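Local coordinates for protein NLP/P60 (Enterococcus faecium, PDB 6B8C) that probably cleaves peptide bonds in bacterial peptidoglycan as an NlpC/P60-family endopeptidase, generating muropeptides that enhance host immunity, at residues A[74-77]-A[78-81]. Residues are numbered along the deposited sequence; the frame is centred on the assembly and turned at random.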
loop_
_atom_site.group_PDB
_atom_site.type_symbol
_atom_site.label_atom_id
_atom_site.label_comp_id
_atom_site.label_asym_id
_atom_site.label_seq_id
_atom_site.Cartn_x
_atom_site.Cartn_y
_atom_site.Cartn_z
ATOM N N TRP A 74 -2.168 -11.239 -0.004
ATOM C CA TRP A 74 -0.814 -11.055 -0.502
ATOM C C TRP A 74 -0.870 -10.121 -1.712
ATOM O O TRP A 74 -1.913 -9.545 -2.032
ATOM C CB TRP A 74 -0.147 -12.401 -0.809
ATOM C CG TRP A 74 -0.952 -13.349 -1.657
ATOM C CD1 TRP A 74 -2.153 -13.925 -1.343
ATOM C CD2 TRP A 74 -0.587 -13.865 -2.941
ATOM N NE1 TRP A 74 -2.566 -14.748 -2.362
ATOM C CE2 TRP A 74 -1.621 -14.730 -3.354
ATOM C CE3 TRP A 74 0.509 -13.671 -3.788
ATOM C CZ2 TRP A 74 -1.592 -15.398 -4.575
ATOM C CZ3 TRP A 74 0.536 -14.341 -5.000
ATOM C CH2 TRP A 74 -0.507 -15.190 -5.382
ATOM N N THR A 75 0.269 -9.970 -2.386
ATOM C CA THR A 75 0.449 -8.835 -3.286
ATOM C C THR A 75 -0.404 -8.951 -4.546
ATOM O O THR A 75 -1.011 -7.966 -4.982
ATOM C CB THR A 75 1.928 -8.696 -3.648
ATOM O OG1 THR A 75 2.070 -7.831 -4.780
ATOM C CG2 THR A 75 2.538 -10.059 -3.960
ATOM N N VAL A 76 -0.477 -10.138 -5.139
ATOM C CA VAL A 76 -1.009 -10.276 -6.494
ATOM C C VAL A 76 -2.528 -10.117 -6.541
ATOM O O VAL A 76 -3.027 -9.400 -7.422
ATOM C CB VAL A 76 -0.565 -11.607 -7.126
ATOM C CG1 VAL A 76 -1.121 -11.731 -8.531
ATOM C CG2 VAL A 76 0.953 -11.687 -7.153
ATOM N N PRO A 77 -3.313 -10.743 -5.650
ATOM C CA PRO A 77 -4.761 -10.462 -5.655
ATOM C C PRO A 77 -5.092 -8.987 -5.518
ATOM O O PRO A 77 -6.055 -8.513 -6.139
ATOM C CB PRO A 77 -5.283 -11.273 -4.459
ATOM C CG PRO A 77 -4.069 -11.636 -3.660
ATOM C CD PRO A 77 -2.976 -11.780 -4.659
ATOM N N GLN A 78 -4.302 -8.233 -4.751
ATOM C CA GLN A 78 -4.544 -6.804 -4.598
ATOM C C GLN A 78 -4.444 -6.043 -5.913
ATOM O O GLN A 78 -4.883 -4.890 -5.977
ATOM C CB GLN A 78 -3.565 -6.221 -3.576
ATOM C CG GLN A 78 -3.658 -6.878 -2.211
ATOM C CD GLN A 78 -2.990 -6.069 -1.113
ATOM O OE1 GLN A 78 -2.373 -5.036 -1.371
ATOM N NE2 GLN A 78 -3.118 -6.536 0.121
ATOM N N GLU A 79 -3.896 -6.661 -6.961
ATOM C CA GLU A 79 -3.854 -6.034 -8.275
ATOM C C GLU A 79 -5.226 -5.952 -8.934
ATOM O O GLU A 79 -5.364 -5.256 -9.945
ATOM C CB GLU A 79 -2.903 -6.802 -9.193
ATOM C CG GLU A 79 -1.469 -6.892 -8.704
ATOM C CD GLU A 79 -0.644 -7.873 -9.521
ATOM O OE1 GLU A 79 0.170 -8.613 -8.929
ATOM O OE2 GLU A 79 -0.818 -7.910 -10.758
ATOM N N SER A 80 -6.235 -6.640 -8.396
ATOM C CA SER A 80 -7.564 -6.650 -8.993
ATOM C C SER A 80 -8.543 -5.710 -8.306
ATOM O O SER A 80 -9.663 -5.540 -8.800
ATOM C CB SER A 80 -8.143 -8.071 -8.974
ATOM O OG SER A 80 -7.244 -8.999 -9.556
ATOM N N ALA A 81 -8.152 -5.095 -7.188
ATOM C CA ALA A 81 -9.086 -4.358 -6.347
ATOM C C ALA A 81 -9.588 -3.065 -6.977
ATOM O O ALA A 81 -10.542 -2.481 -6.453
ATOM C CB ALA A 81 -8.428 -4.062 -5.001
#
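Val76 and Glu79 close the first of two overlapping type I turns in the NlpC/P60 fold, and Pro77 and Ser80 close the second, in the loop between helix 55-67 and strand 83-85. The assignment rests on the helical phi/psi of the inner residues and on two backbone hydrogen bonds: Glu79 N donates to Val76 O at 2.9 Å, and Ser80 N to Pro77 O, also at 2.9 Å. Both N-H groups point well at their acceptors (155° and 165°), yet each donor sits above the carbonyl plane and off the lone pairs.

Glu79 folds back over the first turn. Its CG lies anti to its own carbonyl carbon (chi1 -59°) and the chain then runs extended, which carries Glu79 OE1 to 3.2 Å from Val76 CA and 3.4 Å from Val76 CG1. The two side chains cross at an oblique angle, with OE1 the atom nearest the valine side chain. Both oxygens also have hydrogen-bond partners outside the turns, OE1 the hydroxyl of Thr104 and OE2 the backbone N of Gly102, so the carboxylate is tied to the loop between strands 95-98 and 106-112. Thr75 OG1 reaches the same Thr104 hydroxyl, joining the start of the turns to that loop.

Gln78 heads elsewhere: its CG packs 3.2 Å from Trp74 O, while the buried amide is satisfied from outside, OE1 by Thr59 of helix 55-67 and NE2 by the carbonyls of Ser56 and Gly72. At the exposed entrance to the turns, Pro77 CD sits over one face of the Trp74 ring, 3.5 Å above the plane and over its centre.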